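Local atomic coordinates of QdtA (Thermoanaerobacterium thermosaccharolyticum, PDB entry 4ZU5), a protein that belongs to the WxcM-like family of the cupin clan, folds as a small antiparallel beta sandwich, and binds thymidine in a pocket. Residues Q58-L63 against C106-L111; N64-I69 against I79-D84. One frame throughout, in Å; residues are numbered along the deposited sequence.

How the interactions relate
Both interactions are antiparallel strand pairings, one in each of the two facing sheets of the cupin sandwich. Interaction 1 (58-63 with 106-111) is fully buried: all twelve touching residues lie inside, and its chemistry is backbone hydrogen bonds plus hydrocarbon and sulfur packing. Interaction 2 (64-69 with 79-84) is the open end of a hairpin at the border of the opposite sheet; one face, with Val67, Ile69 and Leu82, is buried, the other carries the long Lys68-Glu81 salt bridge, and a water joins the Gly65 and Asn83 carbonyls at the open end. Their centres are about 9 Å apart. Strand 58-64 leads into strand 67-73; Cys62 packs on Leu82, and Cys106 SG lies against Ser66 O and Asn64 O.

Interaction 1: Q58-L63 against C106-L111; sequences QVLICL and CVLLVL
Five backbone hydrogen bonds join Val59, Ile61 and Leu63 to Leu111, Leu109 and Val107, the evidence for an antiparallel pairing whose strand axes come within 4.6 Å. Val59 and Leu111 bond in both directions, as do Ile61 and Leu109; the straightest is Leu109 N to Ile61 O, at 2.7 Å and 177°. Leu63 N completes the ladder on Val107 O. Between these rungs lie the non-hydrogen-bonded pairs Leu60-Val110 and Cys62-Leu108, where alpha hydrogens approach carbonyls, for example Leu60 CA to Leu109 O at 3.4 Å.

Apolar packing divides between the two faces. On one, Ile61 CD1 touches Leu109 CD2 and Leu111 CD1, each at 4.0 Å, and Leu63 CD1 reaches the same Leu109 methyl. Ile23 and, from the second subunit, Tyr38 cover this face. On the other, Leu60 and Val110 lie side by side, with Leu60 CG 4.0 Å from Val110 CG2. Nearby, Leu108 lays CD1 against Ile61 O. The thiols of Cys62 and Cys106 approach to 3.8 Å between SG atoms, too far for a disulfide.

The polar exception is Gln58. Its amide slants across Val110, NE2 lying 3.6 Å from CG1, while OE1 bonds to Arg97 and NE2 to Tyr37. These two bonds should fix the amide's rotation. The Gln58 side chain lies about 7 Å from bound thymidine, measured between nearest parts. The chemistry implies a core strand pair held by its backbone and sealed by hydrocarbon, with its one polar side chain satisfied beyond the pair.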
loop_
_atom_site.group_PDB
_atom_site.type_symbol
_atom_site.label_atom_id
_atom_site.label_comp_id
_atom_site.label_asym_id
_atom_site.label_seq_id
_atom_site.Cartn_x
_atom_site.Cartn_y
_atom_site.Cartn_z
ATOM N N GLN A 58 5.953 1.629 -11.909
ATOM C CA GLN A 58 4.934 1.726 -10.890
ATOM C C GLN A 58 3.947 0.606 -11.083
ATOM O O GLN A 58 3.763 0.120 -12.211
ATOM C CB GLN A 58 4.157 3.018 -11.147
ATOM C CG GLN A 58 4.942 4.269 -10.841
ATOM C CD GLN A 58 4.007 5.478 -10.760
ATOM O OE1 GLN A 58 3.025 5.582 -11.485
ATOM N NE2 GLN A 58 4.288 6.360 -9.829
ATOM N N VAL A 59 3.256 0.268 -10.004
ATOM C CA VAL A 59 2.086 -0.580 -10.032
ATOM C C VAL A 59 0.994 0.127 -9.272
ATOM O O VAL A 59 1.167 0.487 -8.133
ATOM C CB VAL A 59 2.404 -1.939 -9.415
ATOM C CG1 VAL A 59 1.175 -2.801 -9.213
ATOM C CG2 VAL A 59 3.386 -2.692 -10.324
ATOM N N LEU A 60 -0.159 0.244 -9.898
ATOM C CA LEU A 60 -1.318 0.866 -9.275
ATOM C C LEU A 60 -2.305 -0.205 -8.839
ATOM O O LEU A 60 -2.583 -1.164 -9.577
ATOM C CB LEU A 60 -2.017 1.812 -10.269
ATOM C CG LEU A 60 -1.455 3.216 -10.503
ATOM C CD1 LEU A 60 0.031 3.208 -10.862
ATOM C CD2 LEU A 60 -2.207 3.971 -11.590
ATOM N N ILE A 61 -2.907 -0.030 -7.676
ATOM C CA ILE A 61 -3.882 -1.017 -7.163
ATOM C C ILE A 61 -5.009 -0.307 -6.440
ATOM O O ILE A 61 -4.764 0.559 -5.596
ATOM C CB ILE A 61 -3.232 -2.007 -6.134
ATOM C CG1 ILE A 61 -1.871 -2.481 -6.627
ATOM C CG2 ILE A 61 -4.145 -3.192 -5.813
ATOM C CD1 ILE A 61 -0.881 -2.735 -5.517
ATOM N N CYS A 62 -6.240 -0.687 -6.757
ATOM C CA CYS A 62 -7.409 -0.075 -6.112
ATOM C C CYS A 62 -7.901 -0.986 -5.016
ATOM O O CYS A 62 -8.278 -2.134 -5.290
ATOM C CB CYS A 62 -8.486 0.169 -7.146
ATOM S SG CYS A 62 -9.971 0.755 -6.294
ATOM N N LEU A 63 -7.688 -0.575 -3.755
ATOM C CA LEU A 63 -7.817 -1.440 -2.589
ATOM C C LEU A 63 -9.265 -1.440 -2.079
ATOM O O LEU A 63 -9.649 -2.306 -1.319
ATOM C CB LEU A 63 -6.871 -0.990 -1.452
ATOM C CG LEU A 63 -5.384 -1.073 -1.842
ATOM C CD1 LEU A 63 -4.501 -0.892 -0.617
ATOM C CD2 LEU A 63 -5.051 -2.394 -2.489
ATOM N N CYS A 106 -13.024 5.179 -2.267
ATOM C CA CYS A 106 -11.942 4.593 -3.084
ATOM C C CYS A 106 -10.576 4.825 -2.451
ATOM O O CYS A 106 -10.290 5.901 -1.929
ATOM C CB CYS A 106 -11.922 5.217 -4.459
ATOM S SG CYS A 106 -10.759 4.457 -5.633
ATOM N N VAL A 107 -9.696 3.852 -2.626
ATOM C CA VAL A 107 -8.324 3.946 -2.160
ATOM C C VAL A 107 -7.453 3.412 -3.287
ATOM O O VAL A 107 -7.629 2.253 -3.668
ATOM C CB VAL A 107 -8.063 2.990 -0.995
ATOM C CG1 VAL A 107 -6.596 2.956 -0.691
ATOM C CG2 VAL A 107 -8.866 3.348 0.245
ATOM N N LEU A 108 -6.599 4.255 -3.819
ATOM C CA LEU A 108 -5.652 3.862 -4.887
ATOM C C LEU A 108 -4.242 3.834 -4.254
ATOM O O LEU A 108 -3.778 4.872 -3.763
ATOM C CB LEU A 108 -5.678 4.945 -5.939
ATOM C CG LEU A 108 -4.802 4.698 -7.185
ATOM C CD1 LEU A 108 -5.008 3.302 -7.749
ATOM C CD2 LEU A 108 -4.932 5.758 -8.273
ATOM N N LEU A 109 -3.575 2.681 -4.327
ATOM C CA LEU A 109 -2.232 2.498 -3.815
ATOM C C LEU A 109 -1.279 2.441 -5.002
ATOM O O LEU A 109 -1.584 1.802 -6.007
ATOM C CB LEU A 109 -2.152 1.173 -3.075
ATOM C CG LEU A 109 -0.764 0.752 -2.629
ATOM C CD1 LEU A 109 -0.333 1.725 -1.531
ATOM C CD2 LEU A 109 -0.820 -0.660 -2.074
ATOM N N VAL A 110 -0.137 3.093 -4.874
ATOM C CA VAL A 110 0.867 3.026 -5.909
ATOM C C VAL A 110 2.161 2.546 -5.268
ATOM O O VAL A 110 2.573 3.071 -4.264
ATOM C CB VAL A 110 1.070 4.409 -6.550
ATOM C CG1 VAL A 110 2.157 4.392 -7.638
ATOM C CG2 VAL A 110 -0.290 4.927 -7.071
ATOM N N LEU A 111 2.776 1.532 -5.865
ATOM C CA LEU A 111 4.108 1.090 -5.529
ATOM C C LEU A 111 5.074 1.579 -6.613
ATOM O O LEU A 111 4.760 1.508 -7.780
ATOM C CB LEU A 111 4.175 -0.433 -5.496
ATOM C CG LEU A 111 3.011 -1.128 -4.799
ATOM C CD1 LEU A 111 3.091 -2.651 -4.930
ATOM C CD2 LEU A 111 2.850 -0.692 -3.368
#

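Interaction 2: N64-I69 against I79-D84; sequences NGSVKI and IIELND
Gly65 meets Asn83 at the open end of the hairpin, where a water donates to both Gly65 O and Asn83 O, bridging two backbone carbonyls beyond the last direct rung. The glycine's positive phi, 73°, fits its place in the turn out of strand 58-64.

Next, Ser66 packs CB against Asn83 CB at 4.0 Å, and its OG faces Glu81 OE2 at 3.6 Å, too long for a hydrogen bond. That carboxylate oxygen is instead met by Asn83 ND2, 3.2 Å away and above the carboxylate plane.

Val67 forms a hydrogen-bonded antiparallel pair with Leu82. Leu82 N gives the shorter bond, 2.9 Å to Val67 O, and Val67 N returns a bond to Leu82 O.

Lys68 pairs with Glu81 without backbone bonds, and its side chain runs over Ile79, whose CD1 lies along the aliphatic part of the lysine. The lysine is extended until a bend at its last torsion (chi4 77°), and NZ reaches Glu81 OE1 only in a long salt bridge of 3.8 Å; Asp101 is its stronger partner. Glu81 therefore has one oxygen toward the lysine and the other toward the asparagine amide.

Ile69 makes the next hydrogen-bonded pair, with two bonds to Ile80, the one from Ile69 N to Ile80 O being 170° at hydrogen. On the buried face, Ile69 CG1 touches Leu82 CD1 at 3.8 Å.

Strand 76-82 borders its sheet within this chain, while strand 67-73 pairs on its other edge with strand 96-100, by backbone hydrogen bonding of Lys68 with Phe100. Toward strand 58-64 of the facing sheet, Leu82 meets both Leu60 and Cys62, and Val67 meets Cys62.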
loop_
_atom_site.group_PDB
_atom_site.type_symbol
_atom_site.label_atom_id
_atom_site.label_comp_id
_atom_site.label_asym_id
_atom_site.label_seq_id
_atom_site.Cartn_x
_atom_site.Cartn_y
_atom_site.Cartn_z
ATOM N N ASN A 64 -10.047 -0.476 -2.546
ATOM C CA ASN A 64 -11.447 -0.369 -2.148
ATOM C C ASN A 64 -12.145 0.524 -3.178
ATOM O O ASN A 64 -11.562 1.490 -3.706
ATOM C CB ASN A 64 -11.593 0.289 -0.788
ATOM C CG ASN A 64 -13.008 0.170 -0.262
ATOM O OD1 ASN A 64 -13.598 -0.923 -0.191
ATOM N ND2 ASN A 64 -13.567 1.307 0.076
ATOM N N GLY A 65 -13.363 0.131 -3.520
ATOM C CA GLY A 65 -14.127 0.851 -4.534
ATOM C C GLY A 65 -13.589 0.610 -5.931
ATOM O O GLY A 65 -13.146 -0.490 -6.253
ATOM N N SER A 66 -13.682 1.655 -6.744
ATOM C CA SER A 66 -13.291 1.611 -8.129
ATOM C C SER A 66 -12.798 2.963 -8.607
ATOM O O SER A 66 -13.163 4.020 -8.058
ATOM C CB SER A 66 -14.515 1.142 -8.940
ATOM O OG SER A 66 -14.677 2.027 -10.023
ATOM N N VAL A 67 -11.905 2.937 -9.613
ATOM C CA VAL A 67 -11.296 4.103 -10.195
ATOM C C VAL A 67 -10.873 3.714 -11.617
ATOM O O VAL A 67 -10.517 2.563 -11.888
ATOM C CB VAL A 67 -10.067 4.634 -9.412
ATOM C CG1 VAL A 67 -8.999 3.539 -9.278
ATOM C CG2 VAL A 67 -9.466 5.869 -10.054
ATOM N N LYS A 68 -10.929 4.695 -12.493
ATOM C CA LYS A 68 -10.596 4.526 -13.895
ATOM C C LYS A 68 -9.287 5.199 -14.233
ATOM O O LYS A 68 -9.015 6.374 -13.890
ATOM C CB LYS A 68 -11.764 5.077 -14.756
ATOM C CG LYS A 68 -12.976 4.153 -14.818
ATOM C CD LYS A 68 -14.087 4.767 -15.657
ATOM C CE LYS A 68 -15.388 4.024 -15.472
ATOM N NZ LYS A 68 -15.987 4.422 -14.179
ATOM N N ILE A 69 -8.430 4.443 -14.928
ATOM C CA ILE A 69 -7.133 4.942 -15.283
ATOM C C ILE A 69 -7.119 5.101 -16.787
ATOM O O ILE A 69 -7.314 4.122 -17.517
ATOM C CB ILE A 69 -5.975 3.965 -14.963
ATOM C CG1 ILE A 69 -6.074 3.373 -13.574
ATOM C CG2 ILE A 69 -4.655 4.657 -15.217
ATOM C CD1 ILE A 69 -6.295 4.377 -12.473
ATOM N N ILE A 79 -8.731 2.865 -21.426
ATOM C CA ILE A 79 -9.131 3.180 -20.089
ATOM C C ILE A 79 -9.361 1.866 -19.352
ATOM O O ILE A 79 -10.029 0.952 -19.821
ATOM C CB ILE A 79 -10.209 4.301 -20.046
ATOM C CG1 ILE A 79 -11.488 3.800 -19.475
ATOM C CG2 ILE A 79 -10.380 5.096 -21.324
ATOM C CD1 ILE A 79 -11.409 4.039 -17.989
ATOM N N ILE A 80 -8.697 1.709 -18.223
ATOM C CA ILE A 80 -8.782 0.505 -17.434
ATOM C C ILE A 80 -9.457 0.838 -16.113
ATOM O O ILE A 80 -9.031 1.789 -15.438
ATOM C CB ILE A 80 -7.358 0.061 -17.051
ATOM C CG1 ILE A 80 -6.488 -0.081 -18.303
ATOM C CG2 ILE A 80 -7.433 -1.228 -16.258
ATOM C CD1 ILE A 80 -6.832 -1.311 -19.087
ATOM N N GLU A 81 -10.470 0.062 -15.750
ATOM C CA GLU A 81 -11.091 0.193 -14.446
ATOM C C GLU A 81 -10.499 -0.769 -13.449
ATOM O O GLU A 81 -10.449 -1.980 -13.668
ATOM C CB GLU A 81 -12.599 -0.027 -14.515
ATOM C CG GLU A 81 -13.269 0.286 -13.204
ATOM C CD GLU A 81 -14.764 0.111 -13.269
ATOM O OE1 GLU A 81 -15.373 0.655 -14.193
ATOM O OE2 GLU A 81 -15.300 -0.557 -12.397
ATOM N N LEU A 82 -10.021 -0.206 -12.354
ATOM C CA LEU A 82 -9.465 -0.986 -11.279
ATOM C C LEU A 82 -10.457 -1.040 -10.143
ATOM O O LEU A 82 -10.939 0.012 -9.707
ATOM C CB LEU A 82 -8.170 -0.344 -10.763
ATOM C CG LEU A 82 -7.031 -0.234 -11.767
ATOM C CD1 LEU A 82 -5.839 0.482 -11.178
ATOM C CD2 LEU A 82 -6.619 -1.653 -12.187
ATOM N N ASN A 83 -10.726 -2.259 -9.693
ATOM C CA ASN A 83 -11.786 -2.522 -8.732
ATOM C C ASN A 83 -11.608 -3.810 -8.008
ATOM O O ASN A 83 -12.522 -4.243 -7.320
ATOM C CB ASN A 83 -13.117 -2.582 -9.480
ATOM C CG ASN A 83 -13.103 -3.616 -10.587
ATOM O OD1 ASN A 83 -12.392 -4.630 -10.527
ATOM N ND2 ASN A 83 -13.878 -3.351 -11.623
ATOM N N ASP A 84 -10.433 -4.408 -8.144
ATOM C CA ASP A 84 -10.113 -5.629 -7.474
ATOM C C ASP A 84 -8.790 -5.424 -6.733
ATOM O O ASP A 84 -7.785 -5.293 -7.363
ATOM C CB ASP A 84 -10.013 -6.708 -8.566
ATOM C CG ASP A 84 -9.802 -8.091 -8.038
ATOM O OD1 ASP A 84 -9.284 -8.304 -6.922
ATOM O OD2 ASP A 84 -10.121 -9.051 -8.767
HETATM O O HOH W 1 -14.642 -2.796 -6.419
#